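Side-chain contacts in TRAP dicarboxylate transporter, DctP subunit (Anaerococcus prevoti, PDB 4N91), which binds D-glucuronate in a cleft and probably delivers it to a TRAP transporter of the membrane, as solute-binding proteins of this family do: residues E100-V105 with G141-V146; Y121-D126 with Q329-E334; M196-V201 with N223-V228. All blocks are in the same frame, centred on the assembly; numbering follows the deposited sequence.

Contact 1 (E100-V105 with G141-V146)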
loop_
_atom_site.group_PDB
_atom_site.type_symbol
_atom_site.label_atom_id
_atom_site.label_comp_id
_atom_site.label_asym_id
_atom_site.label_seq_id
_atom_site.Cartn_x
_atom_site.Cartn_y
_atom_site.Cartn_z
ATOM N N GLU A 100 9.971 -4.123 0.563
ATOM C CA GLU A 100 10.844 -5.116 -0.059
ATOM C C GLU A 100 12.303 -4.689 -0.144
ATOM O O GLU A 100 13.159 -5.525 -0.304
ATOM C CB GLU A 100 10.320 -5.502 -1.447
ATOM C CG GLU A 100 10.373 -4.387 -2.463
ATOM C CD GLU A 100 9.867 -4.790 -3.848
ATOM O OE1 GLU A 100 9.158 -5.824 -3.984
ATOM O OE2 GLU A 100 10.178 -4.045 -4.802
ATOM N N THR A 101 12.584 -3.394 -0.035
ATOM C CA THR A 101 13.957 -2.910 -0.047
ATOM C C THR A 101 14.593 -2.998 1.344
ATOM O O THR A 101 15.793 -2.850 1.476
ATOM C CB THR A 101 14.074 -1.462 -0.607
ATOM O OG1 THR A 101 13.385 -0.533 0.240
ATOM C CG2 THR A 101 13.500 -1.386 -2.009
ATOM N N PHE A 102 13.778 -3.267 2.359
ATOM C CA PHE A 102 14.260 -3.452 3.722
ATOM C C PHE A 102 14.448 -4.927 4.051
ATOM O O PHE A 102 15.333 -5.278 4.830
ATOM C CB PHE A 102 13.315 -2.772 4.735
ATOM C CG PHE A 102 13.333 -1.279 4.630
ATOM C CD1 PHE A 102 12.575 -0.634 3.669
ATOM C CD2 PHE A 102 14.158 -0.519 5.443
ATOM C CE1 PHE A 102 12.625 0.757 3.540
ATOM C CE2 PHE A 102 14.205 0.861 5.315
ATOM C CZ PHE A 102 13.436 1.490 4.372
ATOM N N ASN A 103 13.615 -5.780 3.473
ATOM C CA ASN A 103 13.793 -7.233 3.541
ATOM C C ASN A 103 13.073 -7.837 2.357
ATOM O O ASN A 103 11.918 -7.506 2.084
ATOM C CB ASN A 103 13.245 -7.817 4.833
ATOM C CG ASN A 103 13.641 -9.268 5.054
ATOM O OD1 ASN A 103 13.155 -10.182 4.387
ATOM N ND2 ASN A 103 14.515 -9.487 6.025
ATOM N N ASP A 104 13.744 -8.739 1.647
ATOM C CA ASP A 104 13.194 -9.251 0.403
ATOM C C ASP A 104 11.921 -10.090 0.552
ATOM O O ASP A 104 11.203 -10.268 -0.422
ATOM C CB ASP A 104 14.249 -10.034 -0.394
ATOM C CG ASP A 104 14.677 -11.342 0.267
ATOM O OD1 ASP A 104 14.033 -11.844 1.217
ATOM O OD2 ASP A 104 15.690 -11.909 -0.204
ATOM N N VAL A 105 11.633 -10.621 1.737
ATOM C CA VAL A 105 10.456 -11.459 1.862
ATOM C C VAL A 105 9.155 -10.663 1.665
ATOM O O VAL A 105 8.123 -11.235 1.317
ATOM C CB VAL A 105 10.424 -12.251 3.178
ATOM C CG1 VAL A 105 9.910 -11.413 4.320
ATOM C CG2 VAL A 105 9.562 -13.495 3.009
ATOM N N GLY A 141 16.126 -4.954 11.479
ATOM C CA GLY A 141 16.193 -3.658 10.846
ATOM C C GLY A 141 15.437 -2.579 11.615
ATOM O O GLY A 141 15.381 -1.423 11.190
ATOM N N GLY A 142 14.843 -2.956 12.746
ATOM C CA GLY A 142 14.310 -1.996 13.684
ATOM C C GLY A 142 12.787 -1.890 13.746
ATOM O O GLY A 142 12.272 -1.126 14.543
ATOM N N PHE A 143 12.072 -2.663 12.938
ATOM C CA PHE A 143 10.611 -2.594 12.972
ATOM C C PHE A 143 9.907 -3.917 12.682
ATOM O O PHE A 143 10.490 -4.869 12.147
ATOM C CB PHE A 143 10.115 -1.508 12.002
ATOM C CG PHE A 143 10.404 -1.781 10.546
ATOM C CD1 PHE A 143 9.541 -2.535 9.768
ATOM C CD2 PHE A 143 11.525 -1.226 9.935
ATOM C CE1 PHE A 143 9.800 -2.763 8.418
ATOM C CE2 PHE A 143 11.799 -1.447 8.596
ATOM C CZ PHE A 143 10.937 -2.196 7.824
ATOM N N GLU A 144 8.630 -3.975 13.043
ATOM C CA GLU A 144 7.809 -5.100 12.652
ATOM C C GLU A 144 6.421 -4.629 12.273
ATOM O O GLU A 144 5.927 -3.601 12.775
ATOM C CB GLU A 144 7.773 -6.171 13.728
ATOM C CG GLU A 144 6.882 -5.917 14.879
ATOM C CD GLU A 144 6.923 -7.063 15.905
ATOM O OE1 GLU A 144 7.372 -8.183 15.578
ATOM O OE2 GLU A 144 6.524 -6.825 17.052
ATOM N N GLY A 145 5.810 -5.374 11.357
ATOM C CA GLY A 145 4.434 -5.120 10.954
ATOM C C GLY A 145 3.509 -5.553 12.061
ATOM O O GLY A 145 3.729 -6.587 12.698
ATOM N N VAL A 146 2.476 -4.753 12.304
ATOM C CA VAL A 146 1.494 -5.078 13.324
ATOM C C VAL A 146 0.079 -5.285 12.779
ATOM O O VAL A 146 -0.729 -5.994 13.410
ATOM C CB VAL A 146 1.467 -4.034 14.462
ATOM C CG1 VAL A 146 2.809 -4.049 15.217
ATOM C CG2 VAL A 146 1.079 -2.647 13.945
#

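Contact 2 (Y121-D126 with Q329-E334)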
loop_
_atom_site.group_PDB
_atom_site.type_symbol
_atom_site.label_atom_id
_atom_site.label_comp_id
_atom_site.label_asym_id
_atom_site.label_seq_id
_atom_site.Cartn_x
_atom_site.Cartn_y
_atom_site.Cartn_z
ATOM N N TYR A 121 -7.621 -11.915 -1.314
ATOM C CA TYR A 121 -6.667 -10.975 -0.765
ATOM C C TYR A 121 -6.902 -10.698 0.728
ATOM O O TYR A 121 -5.995 -10.812 1.544
ATOM C CB TYR A 121 -6.774 -9.693 -1.605
ATOM C CG TYR A 121 -6.026 -8.487 -1.098
ATOM C CD1 TYR A 121 -4.731 -8.590 -0.614
ATOM C CD2 TYR A 121 -6.607 -7.232 -1.160
ATOM C CE1 TYR A 121 -4.036 -7.463 -0.171
ATOM C CE2 TYR A 121 -5.928 -6.089 -0.729
ATOM C CZ TYR A 121 -4.649 -6.215 -0.232
ATOM O OH TYR A 121 -3.978 -5.107 0.194
ATOM N N HIS A 122 -8.126 -10.336 1.093
ATOM C CA HIS A 122 -8.416 -9.992 2.477
ATOM C C HIS A 122 -8.204 -11.186 3.393
ATOM O O HIS A 122 -7.703 -11.041 4.514
ATOM C CB HIS A 122 -9.848 -9.501 2.608
ATOM C CG HIS A 122 -10.104 -8.234 1.868
ATOM N ND1 HIS A 122 -11.370 -7.720 1.686
ATOM C CD2 HIS A 122 -9.254 -7.372 1.258
ATOM C CE1 HIS A 122 -11.290 -6.603 0.986
ATOM N NE2 HIS A 122 -10.020 -6.372 0.710
ATOM N N HIS A 123 -8.573 -12.369 2.924
ATOM C CA HIS A 123 -8.416 -13.554 3.749
ATOM C C HIS A 123 -6.948 -13.896 3.943
ATOM O O HIS A 123 -6.558 -14.330 5.018
ATOM C CB HIS A 123 -9.172 -14.738 3.159
ATOM C CG HIS A 123 -10.629 -14.725 3.491
ATOM N ND1 HIS A 123 -11.574 -14.115 2.692
ATOM C CD2 HIS A 123 -11.297 -15.209 4.565
ATOM C CE1 HIS A 123 -12.767 -14.252 3.247
ATOM N NE2 HIS A 123 -12.625 -14.908 4.385
ATOM N N VAL A 124 -6.150 -13.700 2.896
ATOM C CA VAL A 124 -4.710 -13.869 3.004
ATOM C C VAL A 124 -4.104 -12.942 4.055
ATOM O O VAL A 124 -3.359 -13.400 4.919
ATOM C CB VAL A 124 -4.002 -13.698 1.633
ATOM C CG1 VAL A 124 -2.493 -13.517 1.800
ATOM C CG2 VAL A 124 -4.295 -14.911 0.752
HETATM N N MSE A 125 -4.446 -11.653 4.011
HETATM C CA MSE A 125 -3.847 -10.660 4.892
HETATM C C MSE A 125 -4.312 -10.863 6.334
HETATM O O MSE A 125 -3.640 -10.413 7.265
HETATM C CB MSE A 125 -4.196 -9.240 4.410
HETATM C CG MSE A 125 -3.681 -8.904 3.028
HETATM SE SE MSE A 125 -1.769 -9.273 2.771
HETATM C CE MSE A 125 -1.022 -8.142 4.216
ATOM N N ASP A 126 -5.454 -11.535 6.506
ATOM C CA ASP A 126 -6.005 -11.799 7.830
ATOM C C ASP A 126 -5.537 -13.163 8.379
ATOM O O ASP A 126 -5.917 -13.544 9.470
ATOM C CB ASP A 126 -7.534 -11.774 7.797
ATOM C CG ASP A 126 -8.099 -10.371 7.757
ATOM O OD1 ASP A 126 -7.387 -9.421 8.156
ATOM O OD2 ASP A 126 -9.263 -10.226 7.345
ATOM N N GLN A 329 -2.376 -19.469 -3.077
ATOM C CA GLN A 329 -3.131 -20.188 -4.094
ATOM C C GLN A 329 -4.327 -20.930 -3.516
ATOM O O GLN A 329 -5.368 -21.034 -4.169
ATOM C CB GLN A 329 -2.255 -21.155 -4.891
ATOM C CG GLN A 329 -1.156 -20.457 -5.691
ATOM C CD GLN A 329 -1.651 -19.261 -6.506
ATOM O OE1 GLN A 329 -2.750 -19.269 -7.054
ATOM N NE2 GLN A 329 -0.837 -18.231 -6.583
ATOM N N LYS A 330 -4.208 -21.443 -2.299
ATOM C CA LYS A 330 -5.343 -22.131 -1.711
ATOM C C LYS A 330 -6.479 -21.138 -1.493
ATOM O O LYS A 330 -7.648 -21.445 -1.728
ATOM C CB LYS A 330 -4.952 -22.831 -0.405
ATOM C CG LYS A 330 -4.122 -24.090 -0.625
ATOM C CD LYS A 330 -3.683 -24.728 0.686
ATOM C CE LYS A 330 -4.871 -25.203 1.512
ATOM N NZ LYS A 330 -4.437 -26.006 2.696
ATOM N N TYR A 331 -6.140 -19.937 -1.050
ATOM C CA TYR A 331 -7.157 -18.921 -0.873
ATOM C C TYR A 331 -7.731 -18.490 -2.216
ATOM O O TYR A 331 -8.920 -18.185 -2.312
ATOM C CB TYR A 331 -6.619 -17.722 -0.112
ATOM C CG TYR A 331 -6.608 -17.936 1.374
ATOM C CD1 TYR A 331 -7.796 -17.964 2.094
ATOM C CD2 TYR A 331 -5.414 -18.102 2.062
ATOM C CE1 TYR A 331 -7.794 -18.142 3.451
ATOM C CE2 TYR A 331 -5.403 -18.280 3.414
ATOM C CZ TYR A 331 -6.600 -18.299 4.106
ATOM O OH TYR A 331 -6.589 -18.487 5.463
ATOM N N ASN A 332 -6.899 -18.459 -3.255
ATOM C CA ASN A 332 -7.400 -18.100 -4.585
ATOM C C ASN A 332 -8.439 -19.118 -5.036
ATOM O O ASN A 332 -9.432 -18.772 -5.673
ATOM C CB ASN A 332 -6.267 -18.012 -5.612
ATOM C CG ASN A 332 -5.490 -16.709 -5.518
ATOM O OD1 ASN A 332 -5.982 -15.707 -4.996
ATOM N ND2 ASN A 332 -4.255 -16.720 -6.021
ATOM N N GLU A 333 -8.199 -20.377 -4.694
ATOM C CA GLU A 333 -9.129 -21.456 -5.055
ATOM C C GLU A 333 -10.442 -21.386 -4.277
ATOM O O GLU A 333 -11.517 -21.650 -4.818
ATOM C CB GLU A 333 -8.459 -22.811 -4.814
ATOM C CG GLU A 333 -7.334 -23.106 -5.787
ATOM C CD GLU A 333 -6.350 -24.137 -5.254
ATOM O OE1 GLU A 333 -6.775 -25.025 -4.479
ATOM O OE2 GLU A 333 -5.152 -24.055 -5.609
ATOM N N GLU A 334 -10.342 -21.040 -3.002
ATOM C CA GLU A 334 -11.502 -20.920 -2.126
ATOM C C GLU A 334 -12.333 -19.674 -2.453
ATOM O O GLU A 334 -13.557 -19.681 -2.308
ATOM C CB GLU A 334 -11.033 -20.885 -0.672
ATOM C CG GLU A 334 -12.149 -20.811 0.359
ATOM C CD GLU A 334 -11.646 -20.979 1.790
ATOM O OE1 GLU A 334 -10.416 -21.144 1.980
ATOM O OE2 GLU A 334 -12.490 -20.946 2.717
HETATM O O HOH W 1 -8.064 -15.670 6.766
#

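Contact 3 (M196-V201 with N223-V228). With BDP (beta-D-glucopyranuronic acid), chain C.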
loop_
_atom_site.group_PDB
_atom_site.type_symbol
_atom_site.label_atom_id
_atom_site.label_comp_id
_atom_site.label_asym_id
_atom_site.label_seq_id
_atom_site.Cartn_x
_atom_site.Cartn_y
_atom_site.Cartn_z
HETATM N N MSE A 196 9.222 7.641 -7.380
HETATM C CA MSE A 196 9.266 8.861 -6.571
HETATM C C MSE A 196 8.201 8.757 -5.498
HETATM O O MSE A 196 7.286 7.927 -5.591
HETATM C CB MSE A 196 8.999 10.103 -7.423
HETATM C CG MSE A 196 7.588 10.132 -7.976
HETATM SE SE MSE A 196 7.258 11.607 -9.226
HETATM C CE MSE A 196 8.323 11.004 -10.681
ATOM N N GLY A 197 8.314 9.599 -4.480
ATOM C CA GLY A 197 7.356 9.606 -3.400
ATOM C C GLY A 197 5.981 10.122 -3.781
ATOM O O GLY A 197 5.832 10.898 -4.702
ATOM N N PHE A 198 4.983 9.665 -3.046
ATOM C CA PHE A 198 3.580 9.875 -3.408
ATOM C C PHE A 198 3.245 11.361 -3.487
ATOM O O PHE A 198 2.526 11.800 -4.379
ATOM C CB PHE A 198 2.731 9.162 -2.375
ATOM C CG PHE A 198 1.267 9.024 -2.726
ATOM C CD1 PHE A 198 0.866 8.640 -3.993
ATOM C CD2 PHE A 198 0.307 9.210 -1.759
ATOM C CE1 PHE A 198 -0.470 8.479 -4.298
ATOM C CE2 PHE A 198 -1.044 9.048 -2.063
ATOM C CZ PHE A 198 -1.423 8.677 -3.314
ATOM N N GLY A 199 3.746 12.144 -2.532
ATOM C CA GLY A 199 3.519 13.572 -2.533
ATOM C C GLY A 199 4.041 14.373 -3.704
ATOM O O GLY A 199 3.626 15.525 -3.907
ATOM N N GLU A 200 4.962 13.783 -4.468
ATOM C CA GLU A 200 5.521 14.418 -5.643
ATOM C C GLU A 200 4.725 14.237 -6.930
ATOM O O GLU A 200 4.966 14.930 -7.936
ATOM C CB GLU A 200 6.925 13.870 -5.813
ATOM C CG GLU A 200 7.763 14.231 -4.556
ATOM C CD GLU A 200 8.811 13.230 -4.148
ATOM O OE1 GLU A 200 9.555 12.777 -5.027
ATOM O OE2 GLU A 200 8.930 12.939 -2.922
ATOM N N VAL A 201 3.802 13.285 -6.916
ATOM C CA VAL A 201 3.206 12.810 -8.155
ATOM C C VAL A 201 2.320 13.862 -8.819
ATOM O O VAL A 201 2.386 14.029 -10.034
ATOM C CB VAL A 201 2.428 11.495 -7.912
ATOM C CG1 VAL A 201 1.747 11.027 -9.187
ATOM C CG2 VAL A 201 3.338 10.426 -7.344
ATOM N N ASN A 223 -5.899 13.027 -3.866
ATOM C CA ASN A 223 -4.584 13.566 -4.179
ATOM C C ASN A 223 -4.572 14.378 -5.468
ATOM O O ASN A 223 -3.534 14.884 -5.866
ATOM C CB ASN A 223 -3.550 12.451 -4.228
ATOM C CG ASN A 223 -3.633 11.566 -3.002
ATOM O OD1 ASN A 223 -4.338 10.555 -2.998
ATOM N ND2 ASN A 223 -3.012 12.010 -1.915
ATOM N N GLY A 224 -5.745 14.511 -6.089
ATOM C CA GLY A 224 -5.927 15.392 -7.219
ATOM C C GLY A 224 -5.377 14.921 -8.556
ATOM O O GLY A 224 -5.352 15.694 -9.511
ATOM N N HIS A 225 -4.948 13.660 -8.669
ATOM C CA HIS A 225 -4.334 13.246 -9.922
ATOM C C HIS A 225 -5.315 13.248 -11.093
ATOM O O HIS A 225 -4.910 13.309 -12.254
ATOM C CB HIS A 225 -3.707 11.863 -9.805
ATOM C CG HIS A 225 -2.642 11.775 -8.767
ATOM N ND1 HIS A 225 -2.003 10.597 -8.462
ATOM C CD2 HIS A 225 -2.123 12.709 -7.932
ATOM C CE1 HIS A 225 -1.137 10.801 -7.489
ATOM N NE2 HIS A 225 -1.188 12.073 -7.150
ATOM N N GLY A 226 -6.598 13.161 -10.783
ATOM C CA GLY A 226 -7.631 13.219 -11.805
ATOM C C GLY A 226 -7.839 14.593 -12.396
ATOM O O GLY A 226 -8.566 14.749 -13.394
ATOM N N GLU A 227 -7.177 15.597 -11.829
ATOM C CA GLU A 227 -7.199 16.937 -12.427
ATOM C C GLU A 227 -6.383 16.932 -13.715
ATOM O O GLU A 227 -6.686 17.672 -14.655
ATOM C CB GLU A 227 -6.630 17.984 -11.459
ATOM C CG GLU A 227 -7.460 18.219 -10.238
ATOM C CD GLU A 227 -6.837 19.252 -9.308
ATOM O OE1 GLU A 227 -5.878 19.940 -9.735
ATOM O OE2 GLU A 227 -7.308 19.371 -8.154
ATOM N N VAL A 228 -5.329 16.112 -13.749
ATOM C CA VAL A 228 -4.450 16.023 -14.887
ATOM C C VAL A 228 -4.731 14.775 -15.718
ATOM O O VAL A 228 -4.747 14.835 -16.942
ATOM C CB VAL A 228 -2.982 15.963 -14.443
ATOM C CG1 VAL A 228 -2.071 15.681 -15.644
ATOM C CG2 VAL A 228 -2.585 17.242 -13.713
HETATM C C1 BDP C . -1.458 4.452 -1.996
HETATM C C2 BDP C . -0.986 3.792 -0.783
HETATM C C3 BDP C . 0.120 4.588 -0.153
HETATM C C4 BDP C . 1.219 4.752 -1.054
HETATM C C5 BDP C . 0.735 5.364 -2.310
HETATM C C6 BDP C . 1.845 5.427 -3.390
HETATM O O2 BDP C . -2.134 3.985 0.134
HETATM O O3 BDP C . 0.561 3.937 1.083
HETATM O O4 BDP C . 2.244 5.445 -0.552
HETATM O O5 BDP C . -0.354 4.567 -2.894
HETATM O O6A BDP C . 2.889 6.023 -3.047
HETATM O O1 BDP C . -2.308 3.499 -2.683
HETATM O O6B BDP C . 1.564 5.103 -4.566
HETATM O O HOH W 2 0.572 13.492 -5.365
#

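Contact 1 (E100-V105 with G141-V146)
F102 and F143 carry this contact, and together they give a clean example of two phenylalanines meeting edge to face. The rings form an offset edge-to-face (T-shaped) pair, with centroids 5.8 Å apart and planes at 72°, and it is the edge of F143 that is directed at the face of F102. The leading atoms of F143 are CZ and CE2: CZ lies 3.9 Å from CB of F102, so that this methylene sits at the F143 edge, near the plane of that ring, while CE2 of F143 reaches to 4.0 Å from CD2 of F102. The contact is therefore shifted toward the root of the F102 side chain rather than centred on its ring. F143 is set for this by its first torsion, 65°, which wedges CG between the backbone N and the carbonyl carbon and sends the ring out from its strand toward the loop. Immediately after F102 the loop is shaped by N103, whose OD1 accepts from the backbone N of V105 at 3.1 Å with an N-H...O angle of 170°, an Asx turn. V81 and Q85 of helix 77-86 touch both phenylalanine side chains, and I245 of the neighbouring strand 242-247 adds to the packing round F143. The ligand-binding Q77 belongs to the same helix 77-86, its side chain about 9 Å from that of F102. The pair joins the loop after helix 96-99 to the start of strand 143-149, an outermost strand of the five-stranded mixed sheet, in a periplasmic-binding-protein fold.

Contact 2 (Y121-D126 with Q329-E334)
Y331 lies against H123 and V124, and the three illustrate how one large aromatic side chain can fasten two helices by meeting consecutive residues of its partner. Y331 has by far the largest share of the buried surface. Its ring is touched at two places: CB of H123 packs 3.7 Å from CD1 of Y331, and CG2 of V124 packs 3.6 Å from CD2 of Y331; both come from the same side of the ring, one beside CD1, the other beside CD2. That same methyl also lies 3.7 Å from CB of Y331, so it touches both the ring and its CB. V124 offers this branch because CG2 stands beside its own backbone N, the other methyl, CG1, being anti to that N (chi1 165°). The carbonyl oxygen of H123 stands over one face of the Y331 ring, 4.1 Å from its plane and nearer its edge than its centre, and a water donates to this oxygen at 2.7 Å; its second bond, to OH of Y331, is long and weak. The firmer partner of the tyrosine hydroxyl is the carboxylate of D127, a residue between helices 118-125 and 128-135. H123 meets Y331 mainly through its methylene, for its imidazole turns to other tasks, ND1 bonding to O of E119 one turn earlier and the ring stacking on Y335. The contact joins helix 118-125 to the C-terminal helix 322-334; I130 of helix 128-135 touches both V124 and Y331, and N332 bonds through its amide to the backbone of L114 and A116, just ahead of helix 118-125.

Contact 3 (M196-V201 with N223-V228)
V201 and H225 meet most tightly: CG1 of the valine presses to 3.4 Å from CE1 of the imidazole, the two side chains crossing at about a right angle. Beside them F198 sits between protein and sugar. Its far end, CZ, lies 3.7 Å from CG of N223, ring and amide planes 62° apart, while C5 of beta-D-glucuronate stands 3.6 Å above the centre of one ring face. With CG anti to the backbone N (chi1 -168°), the ring extends into the ligand cleft characteristic of periplasmic-type solute-binding proteins, where R175, R154, Q77, N38 and N215 hydrogen-bond the sugar. Replacing F198 by an alanine removes the ring under the sugar, and is likely to open a gap beside N223 and leave the uronate less firmly seated. The packing is slacker between F198 and H225, whose rings are oblique and come no nearer than 4.0 Å, CE1 to CE1. A water links the two segments here: it donates to O of F198 at 2.8 Å and lies in the plane of the imidazole, 2.9 Å from NE2 of H225. The imidazole is held at ND1 as well, by the hydroxyl of Y157. G199 and E200 lie at the exposed surface, the CB of E200 directed away from the other segment, and a weak bond runs there from N of G197 to OE1 of E200.

How the contacts relate
From the N terminus the chain first supplies 100-105, then 121-126, and only with 141-146 does contact 1 close its loop, a short one that holds helices 118-125 and 128-135. Contact 2 opens inside that loop and closes some two hundred residues later, at 329-334, so contacts 1 and 2 cross. Contact 3 opens and closes entirely within the long span of contact 2, after contact 1 is complete. Contact 1 secures a loop to an outer strand of the five-stranded sheet, contact 2 brings the C-terminal helix back to helix 118-125, and contact 3, across the chain's centre from both, joins two loops beside the sugar.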